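Local coordinates for protein tRNA(His) guanylyltransferase (Saccharomyces cerevisiae, PDB 5XOX) that adds a single guanosine to the 5' end of tRNA(His) by 3'-5' nucleotide addition, the reverse of the usual polymerase direction, giving the histidyl-tRNA synthetase its recognition element, at residues 14-20 and 91-95; 47-53 and 112-117; 68-74 and 211-217. One frame throughout, in Å; residues are numbered along the deposited sequence.

Interaction 1: 14-20 and 91-95; sequences THDVILP and NRRKD. With PO4 (phosphate ion), chain J.
Val17 and Arg93 face each other in a single backbone bridge, where the loop leading to strand 23-30 meets the N-terminus of helix 94-116, Arg93 being its N-cap. Two main-chain bonds flank the pair. Ile18 N donates to Arg92 O at 3.0 Å with a nearly straight N-H...O angle of 165°, while Lys94 N reaches Asp16 O only weakly, at 3.5 Å. The Arg92 side chain bends at chi2 (-121°), bringing Pro20 CA over one face of its guanidinium and Ile18 CG2 to NH1. Its polar end finds partners outside these segments: NE donates to Thr87 O and NH2, weakly, to Cys22 O. Leu19 O lies at the edge of the guanidinium, near its plane, 2.7 Å from Arg92 NH1, but the angle is too poor for a hydrogen bond. Two carboxylates also meet, Asp16 OD1 3.7 Å from Asp95 OD2; a long, weak ion pair from Lys94 of a second subunit to Asp16 may ease the repulsion. The Arg93 guanidinium has His15 on one face and phosphate O2 on the other, NH1 donating weakly to O1, though the phosphate, probably from crystallisation, sits doubtfully close to NH2. Arg93 NH2 lies over the His15 face, 3.1 Å from CD2, the planes 31° apart.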
# COMPACT_ATOMS: atom_id res chain seq x y z
N THR A 14 -8.64 1.11 -5.88
CA THR A 14 -7.21 0.87 -5.74
C THR A 14 -6.77 -0.38 -6.46
O THR A 14 -7.31 -1.49 -6.29
CB THR A 14 -6.80 0.80 -4.28
OG1 THR A 14 -7.79 0.09 -3.53
CG2 THR A 14 -6.64 2.20 -3.74
N HIS A 15 -5.80 -0.17 -7.31
CA HIS A 15 -5.33 -1.18 -8.21
C HIS A 15 -4.04 -1.88 -7.77
O HIS A 15 -3.44 -2.60 -8.54
CB HIS A 15 -5.22 -0.59 -9.62
CG HIS A 15 -6.56 -0.36 -10.27
ND1 HIS A 15 -7.70 -0.04 -9.55
CD2 HIS A 15 -6.95 -0.46 -11.56
CE1 HIS A 15 -8.73 0.07 -10.38
NE2 HIS A 15 -8.30 -0.18 -11.60
N ASP A 16 -3.60 -1.66 -6.53
CA ASP A 16 -2.31 -2.18 -6.06
C ASP A 16 -2.03 -3.65 -6.39
O ASP A 16 -2.88 -4.54 -6.17
CB ASP A 16 -2.19 -1.98 -4.53
CG ASP A 16 -3.49 -2.28 -3.78
OD1 ASP A 16 -4.31 -3.07 -4.30
OD2 ASP A 16 -3.71 -1.70 -2.69
N VAL A 17 -0.83 -3.87 -6.93
CA VAL A 17 -0.36 -5.16 -7.48
C VAL A 17 0.89 -5.65 -6.81
O VAL A 17 1.52 -4.91 -6.07
CB VAL A 17 -0.10 -5.09 -8.97
CG1 VAL A 17 -1.38 -5.13 -9.74
CG2 VAL A 17 0.64 -3.82 -9.27
N ILE A 18 1.21 -6.93 -7.05
CA ILE A 18 2.39 -7.60 -6.50
C ILE A 18 3.66 -7.28 -7.30
O ILE A 18 3.66 -7.28 -8.56
CB ILE A 18 2.23 -9.12 -6.43
CG1 ILE A 18 1.59 -9.55 -5.11
CG2 ILE A 18 3.58 -9.77 -6.53
CD1 ILE A 18 0.14 -9.22 -4.93
N LEU A 19 4.73 -7.00 -6.56
CA LEU A 19 5.98 -6.64 -7.18
C LEU A 19 6.44 -7.71 -8.19
O LEU A 19 6.39 -8.90 -7.90
CB LEU A 19 7.02 -6.40 -6.10
CG LEU A 19 8.36 -5.85 -6.57
CD1 LEU A 19 8.23 -4.39 -6.97
CD2 LEU A 19 9.45 -6.09 -5.47
N PRO A 20 6.83 -7.28 -9.38
CA PRO A 20 7.24 -8.18 -10.47
C PRO A 20 8.40 -9.10 -10.10
O PRO A 20 9.22 -8.77 -9.24
CB PRO A 20 7.62 -7.21 -11.59
CG PRO A 20 6.85 -5.93 -11.28
CD PRO A 20 6.78 -5.87 -9.81
N ASN A 91 -3.49 -9.72 -13.92
CA ASN A 91 -2.49 -8.68 -13.96
C ASN A 91 -1.85 -8.49 -12.58
O ASN A 91 -1.61 -7.35 -12.16
CB ASN A 91 -3.09 -7.37 -14.47
CG ASN A 91 -2.03 -6.36 -14.87
OD1 ASN A 91 -0.83 -6.66 -14.91
ND2 ASN A 91 -2.48 -5.15 -15.20
N ARG A 92 -1.59 -9.60 -11.88
CA ARG A 92 -0.86 -9.54 -10.62
C ARG A 92 -1.60 -8.79 -9.52
O ARG A 92 -0.98 -8.23 -8.64
CB ARG A 92 0.49 -8.87 -10.87
CG ARG A 92 1.50 -9.72 -11.55
CD ARG A 92 2.71 -9.83 -10.64
NE ARG A 92 3.56 -10.96 -11.02
CZ ARG A 92 4.62 -11.37 -10.33
NH1 ARG A 92 4.97 -10.76 -9.21
NH2 ARG A 92 5.31 -12.41 -10.76
N ARG A 93 -2.93 -8.75 -9.56
CA ARG A 93 -3.66 -7.88 -8.65
C ARG A 93 -3.96 -8.58 -7.32
O ARG A 93 -4.43 -9.73 -7.31
CB ARG A 93 -4.97 -7.36 -9.27
CG ARG A 93 -5.08 -5.86 -9.05
CD ARG A 93 -6.45 -5.30 -9.22
NE ARG A 93 -6.71 -4.72 -10.51
CZ ARG A 93 -7.75 -3.93 -10.74
NH1 ARG A 93 -8.57 -3.65 -9.74
NH2 ARG A 93 -7.95 -3.42 -11.96
N LYS A 94 -3.71 -7.90 -6.20
CA LYS A 94 -3.91 -8.53 -4.89
C LYS A 94 -5.34 -9.05 -4.75
O LYS A 94 -5.58 -10.27 -4.59
CB LYS A 94 -3.64 -7.55 -3.75
CG LYS A 94 -2.27 -6.97 -3.73
CD LYS A 94 -1.55 -7.33 -2.46
CE LYS A 94 -1.90 -6.44 -1.28
NZ LYS A 94 -1.04 -6.85 -0.10
N ASP A 95 -6.26 -8.08 -4.86
CA ASP A 95 -7.70 -8.27 -4.68
C ASP A 95 -8.25 -9.46 -5.46
O ASP A 95 -8.92 -10.36 -4.89
CB ASP A 95 -8.45 -7.00 -5.11
CG ASP A 95 -7.73 -5.71 -4.74
OD1 ASP A 95 -7.80 -5.33 -3.55
OD2 ASP A 95 -7.15 -5.06 -5.64
P PO4 J . -10.92 -3.97 -12.59
O1 PO4 J . -11.05 -2.71 -11.75
O2 PO4 J . -10.71 -5.22 -11.73
O3 PO4 J . -9.73 -3.79 -13.52
O4 PO4 J . -12.20 -4.20 -13.36

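Interaction 2: 47-53 and 112-117; sequences DENALKL and LWAKFF. With GTP (guanosine-5'-triphosphate), chain G.
Leu53 meets the face of Phe116 with its backbone as well as its side chain: CA stands 3.4 Å from the ring centroid and almost on the ring normal, a CH-pi contact. The phenyl group is placed there by its first torsion, chi1 -70°, which sets CG anti to the carbonyl carbon and directs the ring at the last turn of segment 47-53. The Lys52 carbonyl also approaches the ring obliquely, its O 3.2 Å from CZ. From the same backbone position the Leu53 side chain fans out. With CG anti to the backbone N (chi1 156°), the two methyls part: CD1 passes along the CD2 side of Phe116 toward Leu112 CB, whereas CD2 enters the angle between two other rings, 3.7 Å from Trp113 CE3 and 3.8 Å from Phe117 CE2. That second approach is made at the edge of Phe117, nearly in its plane.

Phe117, just past the helix end, brings the CE1-CZ end of its ring against the first turn of helix 48-64. CE1 touches Asn49 CB at 3.6 Å, and CZ meets the backbone of Ala50. Its CD2 stands over the centre of the Trp113 ring, and Phe42 lies nearly parallel to it from outside the two segments. Trp113 is itself held through NE1 by the carbonyl of Lys120.

No hydrogen bond crosses between the two segments, whose short helical axes pass 9.9 Å apart at 147°. At the start of helix 48-64, Asp47 is the N-cap, its OD1 accepting weakly from Asn49 N, while its own backbone N donates to O6 of the guanine at 2.8 Å. The arrangement is a roughly antiparallel packing of two helices, filled by aromatic side chains, beside the guanine end of the GTP pocket, where Asp47 binds the nucleotide.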
# COMPACT_ATOMS: atom_id res chain seq x y z
N ASP A 47 -9.65 -35.66 10.10
CA ASP A 47 -10.76 -36.29 9.38
C ASP A 47 -10.40 -36.51 7.94
O ASP A 47 -10.35 -35.57 7.15
CB ASP A 47 -12.07 -35.51 9.46
CG ASP A 47 -13.29 -36.39 9.14
OD1 ASP A 47 -13.29 -37.07 8.09
OD2 ASP A 47 -14.29 -36.37 9.89
N GLU A 48 -10.20 -37.79 7.64
CA GLU A 48 -9.77 -38.29 6.35
C GLU A 48 -10.62 -37.63 5.23
O GLU A 48 -10.09 -37.03 4.28
CB GLU A 48 -9.92 -39.82 6.34
CG GLU A 48 -9.57 -40.60 5.07
CD GLU A 48 -10.07 -42.06 5.12
OE1 GLU A 48 -11.07 -42.38 4.43
OE2 GLU A 48 -9.47 -42.88 5.86
N ASN A 49 -11.94 -37.70 5.39
CA ASN A 49 -12.87 -37.22 4.38
C ASN A 49 -12.72 -35.70 4.22
O ASN A 49 -12.63 -35.19 3.11
CB ASN A 49 -14.30 -37.60 4.76
CG ASN A 49 -14.56 -39.09 4.59
OD1 ASN A 49 -14.14 -39.70 3.61
ND2 ASN A 49 -15.22 -39.70 5.59
N ALA A 50 -12.66 -34.98 5.34
CA ALA A 50 -12.48 -33.53 5.31
C ALA A 50 -11.27 -33.16 4.49
O ALA A 50 -11.33 -32.32 3.59
CB ALA A 50 -12.32 -32.99 6.72
N LEU A 51 -10.17 -33.84 4.81
CA LEU A 51 -8.89 -33.61 4.17
C LEU A 51 -8.95 -33.88 2.65
O LEU A 51 -8.41 -33.12 1.86
CB LEU A 51 -7.81 -34.48 4.81
CG LEU A 51 -7.01 -33.95 6.01
CD1 LEU A 51 -5.94 -32.99 5.51
CD2 LEU A 51 -7.87 -33.33 7.11
N LYS A 52 -9.63 -34.95 2.25
CA LYS A 52 -9.68 -35.30 0.83
C LYS A 52 -10.66 -34.38 0.07
O LYS A 52 -10.56 -34.24 -1.16
CB LYS A 52 -10.09 -36.76 0.65
CG LYS A 52 -8.95 -37.75 0.48
CD LYS A 52 -9.50 -39.16 0.30
CE LYS A 52 -10.42 -39.60 1.44
NZ LYS A 52 -11.01 -40.96 1.22
N LEU A 53 -11.61 -33.79 0.79
CA LEU A 53 -12.49 -32.79 0.21
C LEU A 53 -11.64 -31.59 -0.12
O LEU A 53 -11.58 -31.14 -1.27
CB LEU A 53 -13.63 -32.44 1.18
CG LEU A 53 -14.35 -31.10 1.11
CD1 LEU A 53 -14.97 -31.02 -0.21
CD2 LEU A 53 -15.45 -31.05 2.15
N LEU A 112 -18.78 -30.04 -3.47
CA LEU A 112 -18.32 -31.43 -3.38
C LEU A 112 -18.51 -32.01 -1.97
O LEU A 112 -18.17 -33.19 -1.71
CB LEU A 112 -16.86 -31.55 -3.79
CG LEU A 112 -16.42 -31.11 -5.19
CD1 LEU A 112 -14.95 -30.83 -5.11
CD2 LEU A 112 -16.67 -32.14 -6.25
N TRP A 113 -19.05 -31.19 -1.08
CA TRP A 113 -19.48 -31.69 0.22
C TRP A 113 -20.43 -32.87 0.18
O TRP A 113 -20.33 -33.78 1.01
CB TRP A 113 -20.15 -30.60 1.01
CG TRP A 113 -20.48 -31.07 2.37
CD1 TRP A 113 -21.54 -31.85 2.73
CD2 TRP A 113 -19.76 -30.79 3.57
NE1 TRP A 113 -21.53 -32.06 4.08
CE2 TRP A 113 -20.44 -31.42 4.62
CE3 TRP A 113 -18.60 -30.06 3.86
CZ2 TRP A 113 -20.01 -31.34 5.94
CZ3 TRP A 113 -18.18 -29.98 5.17
CH2 TRP A 113 -18.88 -30.62 6.19
N ALA A 114 -21.39 -32.82 -0.75
CA ALA A 114 -22.27 -33.95 -1.02
C ALA A 114 -21.47 -35.25 -1.14
O ALA A 114 -21.79 -36.26 -0.50
CB ALA A 114 -23.09 -33.68 -2.31
N LYS A 115 -20.41 -35.22 -1.96
CA LYS A 115 -19.64 -36.42 -2.24
C LYS A 115 -18.92 -36.85 -1.00
O LYS A 115 -19.02 -38.00 -0.59
CB LYS A 115 -18.63 -36.23 -3.40
CG LYS A 115 -17.81 -37.52 -3.74
CD LYS A 115 -17.55 -37.68 -5.27
CE LYS A 115 -18.85 -38.12 -6.00
NZ LYS A 115 -18.80 -38.36 -7.49
N PHE A 116 -18.21 -35.94 -0.37
CA PHE A 116 -17.41 -36.36 0.76
C PHE A 116 -18.18 -36.67 2.06
O PHE A 116 -17.72 -37.47 2.88
CB PHE A 116 -16.35 -35.30 1.00
CG PHE A 116 -15.31 -35.29 -0.07
CD1 PHE A 116 -14.22 -36.14 0.00
CD2 PHE A 116 -15.46 -34.49 -1.19
CE1 PHE A 116 -13.26 -36.15 -0.98
CE2 PHE A 116 -14.50 -34.50 -2.18
CZ PHE A 116 -13.40 -35.34 -2.08
N PHE A 117 -19.34 -36.06 2.26
CA PHE A 117 -20.12 -36.32 3.47
C PHE A 117 -21.60 -36.57 3.24
O PHE A 117 -22.46 -35.73 3.56
CB PHE A 117 -19.97 -35.16 4.45
CG PHE A 117 -18.57 -34.90 4.85
CD1 PHE A 117 -18.01 -35.59 5.90
CD2 PHE A 117 -17.81 -33.97 4.18
CE1 PHE A 117 -16.71 -35.36 6.28
CE2 PHE A 117 -16.50 -33.73 4.56
CZ PHE A 117 -15.96 -34.43 5.61
PG GTP G . -9.44 -18.67 12.66
O1G GTP G . -10.54 -17.78 13.23
O2G GTP G . -9.10 -18.17 11.27
O3G GTP G . -8.22 -18.51 13.52
O3B GTP G . -9.81 -20.26 12.50
PB GTP G . -10.06 -21.38 13.68
O1B GTP G . -10.34 -20.75 15.03
O2B GTP G . -11.25 -22.26 13.33
O3A GTP G . -8.81 -22.42 13.69
PA GTP G . -7.58 -22.40 12.64
O1A GTP G . -8.18 -22.48 11.26
O2A GTP G . -6.71 -21.18 12.81
O5' GTP G . -6.64 -23.67 12.95
C5' GTP G . -6.85 -24.92 12.34
C4' GTP G . -8.14 -25.55 12.89
O4' GTP G . -8.71 -26.39 11.91
C3' GTP G . -8.01 -26.41 14.14
O3' GTP G . -8.37 -25.69 15.31
C2' GTP G . -9.03 -27.51 13.93
O2' GTP G . -10.03 -27.35 14.91
C1' GTP G . -9.57 -27.33 12.51
N9 GTP G . -9.42 -28.55 11.71
C8 GTP G . -8.78 -28.65 10.50
N7 GTP G . -8.84 -29.94 10.07
C5 GTP G . -9.55 -30.67 10.99
C6 GTP G . -9.92 -32.01 11.07
O6 GTP G . -9.61 -32.82 10.19
N1 GTP G . -10.65 -32.45 12.17
C2 GTP G . -11.01 -31.56 13.18
N2 GTP G . -11.72 -31.96 14.25
N3 GTP G . -10.63 -30.24 13.08
C4 GTP G . -9.92 -29.79 12.01

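Interaction 3: 68-74 and 211-217; sequences DIILAFG and KGSLVTR
Ala72 and Val215 are joined by the straightest of the four backbone bonds between the two chains, Ala72 N to Val215 O at 2.8 Å, and Val215 N returns to Ala72 O. Gly74 and Ser213 form the next hydrogen-bonded pair, also bonded in both directions. Further along, Arg217 grips Ile69 O side-on with two nitrogens, NE at 3.1 Å and NH2 at 3.3 Å, both to the one carbonyl oxygen. The NE bond runs nearly along the C=O axis, whereas NH2 comes in tilted from the carbonyl plane; the oxygen lies about 20° out of the guanidinium plane. A bend at chi3 (101°) turns the end of the arginine back to this carbonyl, beyond the point where the regular pairing stops. Replacing Arg217 with a leucine would probably leave Ile69 O without either of these donors, and the chain at the corner by Ile70 less firmly tied to the segment 211-217.

This is antiparallel pairing between neighbouring strands of the central sheet, 69-74 and 213-216, the latter from the C-terminal family region. On its other side, strand 69-74 pairs with strand 78-83.

The side chains divide between the sheet's two faces. Ala72 and Val215 share one, their CB atoms 4.2 Å apart, with Tyr79 touching both. Leu71, Phe73 and Leu214 occupy the other, where Leu71 CD1 meets Leu214 CD1 at 3.7 Å. With CG anti to the backbone N (chi1 173°), the Phe73 ring reaches Gly212, CE1 lying 3.8 Å from its CA. Leu147, Arg150 and Thr154 of helix 140-171 pack against the Phe73 ring.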
# COMPACT_ATOMS: atom_id res chain seq x y z
N ASP A 68 -0.15 -21.03 -14.28
CA ASP A 68 0.60 -20.15 -13.39
C ASP A 68 1.00 -20.77 -12.02
O ASP A 68 1.71 -20.13 -11.23
CB ASP A 68 -0.22 -18.86 -13.21
CG ASP A 68 -0.65 -18.25 -14.57
OD1 ASP A 68 0.14 -17.50 -15.17
OD2 ASP A 68 -1.78 -18.54 -15.04
N ILE A 69 0.59 -22.02 -11.77
CA ILE A 69 0.84 -22.67 -10.47
C ILE A 69 2.03 -23.63 -10.61
O ILE A 69 2.08 -24.43 -11.55
CB ILE A 69 -0.41 -23.41 -9.96
CG1 ILE A 69 -1.57 -22.44 -9.85
CG2 ILE A 69 -0.18 -23.92 -8.57
CD1 ILE A 69 -2.74 -22.91 -9.03
N ILE A 70 3.02 -23.51 -9.72
CA ILE A 70 4.08 -24.51 -9.57
C ILE A 70 3.47 -25.72 -8.89
O ILE A 70 3.63 -26.86 -9.35
CB ILE A 70 5.26 -23.97 -8.73
CG1 ILE A 70 5.66 -22.58 -9.20
CG2 ILE A 70 6.45 -24.88 -8.82
CD1 ILE A 70 5.42 -21.53 -8.15
N LEU A 71 2.78 -25.45 -7.78
CA LEU A 71 2.13 -26.46 -6.96
C LEU A 71 1.37 -25.86 -5.80
O LEU A 71 1.44 -24.65 -5.56
CB LEU A 71 3.15 -27.48 -6.44
CG LEU A 71 4.11 -26.80 -5.47
CD1 LEU A 71 3.80 -27.13 -4.03
CD2 LEU A 71 5.50 -27.18 -5.86
N ALA A 72 0.66 -26.73 -5.07
CA ALA A 72 -0.14 -26.34 -3.92
C ALA A 72 0.13 -27.28 -2.78
O ALA A 72 0.37 -28.45 -3.03
CB ALA A 72 -1.58 -26.36 -4.26
N PHE A 73 0.09 -26.77 -1.54
CA PHE A 73 0.23 -27.62 -0.37
C PHE A 73 -0.80 -27.32 0.73
O PHE A 73 -0.77 -26.25 1.35
CB PHE A 73 1.63 -27.46 0.21
CG PHE A 73 1.82 -28.17 1.49
CD1 PHE A 73 2.07 -29.53 1.50
CD2 PHE A 73 1.71 -27.50 2.70
CE1 PHE A 73 2.25 -30.21 2.69
CE2 PHE A 73 1.88 -28.19 3.91
CZ PHE A 73 2.15 -29.54 3.90
N GLY A 74 -1.69 -28.28 0.97
CA GLY A 74 -2.67 -28.21 2.06
C GLY A 74 -2.34 -28.95 3.36
O GLY A 74 -1.61 -29.96 3.38
N LYS A 211 2.77 -36.18 6.73
CA LYS A 211 3.67 -35.47 5.81
C LYS A 211 2.88 -34.42 4.94
O LYS A 211 3.42 -33.90 3.97
CB LYS A 211 4.48 -36.50 4.95
CG LYS A 211 5.13 -37.68 5.77
CD LYS A 211 6.66 -37.93 5.62
CE LYS A 211 7.19 -39.22 6.41
NZ LYS A 211 8.70 -39.52 6.50
N GLY A 212 1.60 -34.17 5.25
CA GLY A 212 0.83 -33.14 4.56
C GLY A 212 0.41 -33.49 3.14
O GLY A 212 0.91 -34.45 2.55
N SER A 213 -0.49 -32.69 2.56
CA SER A 213 -1.03 -33.02 1.23
C SER A 213 -0.55 -32.11 0.09
O SER A 213 -0.93 -30.93 -0.01
CB SER A 213 -2.57 -33.02 1.28
OG SER A 213 -3.05 -34.24 1.80
N LEU A 214 0.28 -32.67 -0.78
CA LEU A 214 0.92 -31.87 -1.83
C LEU A 214 0.40 -32.11 -3.27
O LEU A 214 0.57 -33.18 -3.85
CB LEU A 214 2.41 -32.13 -1.83
CG LEU A 214 3.03 -31.27 -2.93
CD1 LEU A 214 4.09 -30.38 -2.34
CD2 LEU A 214 3.56 -32.06 -4.13
N VAL A 215 -0.18 -31.07 -3.86
CA VAL A 215 -0.61 -31.15 -5.23
C VAL A 215 0.45 -30.58 -6.13
O VAL A 215 0.80 -29.41 -6.01
CB VAL A 215 -1.90 -30.43 -5.41
CG1 VAL A 215 -2.51 -30.76 -6.76
CG2 VAL A 215 -2.80 -30.82 -4.32
N THR A 216 0.97 -31.41 -7.02
CA THR A 216 1.82 -30.85 -8.04
C THR A 216 0.80 -30.51 -9.09
O THR A 216 -0.38 -30.72 -8.85
CB THR A 216 2.88 -31.82 -8.55
OG1 THR A 216 3.54 -31.22 -9.68
CG2 THR A 216 2.24 -33.13 -9.00
N ARG A 217 1.22 -30.00 -10.25
CA ARG A 217 0.27 -29.82 -11.34
C ARG A 217 -0.39 -31.19 -11.53
O ARG A 217 0.28 -32.21 -11.36
CB ARG A 217 0.97 -29.39 -12.61
CG ARG A 217 2.25 -28.62 -12.38
CD ARG A 217 2.74 -28.02 -13.69
NE ARG A 217 2.40 -26.60 -13.79
CZ ARG A 217 2.67 -25.83 -14.83
NH1 ARG A 217 3.26 -26.33 -15.91
NH2 ARG A 217 2.34 -24.54 -14.81

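How the interactions relate
The three contacts illustrate how distant segments interleave in one fold: every pair of them crosses along the chain, the first segments coming in the order 14-20, 47-53, 68-74 and their partners in the order 91-95, 112-117, 211-217. Interactions 1 and 2 sit at the two ends of helix 94-116, with centres about 33 Å apart. Interaction 3 lies deeper, in the sheet, its nearest atoms about 5 Å from interaction 2 and about 8 Å from interaction 1; helix 48-64 and strand 69-74 follow each other along the chain. Thus a subunit-facing surface, the GTP-binding side and the sheet near the catalytic magnesium site belong to one continuous framework, which the C-terminal region joins through strand 213-216.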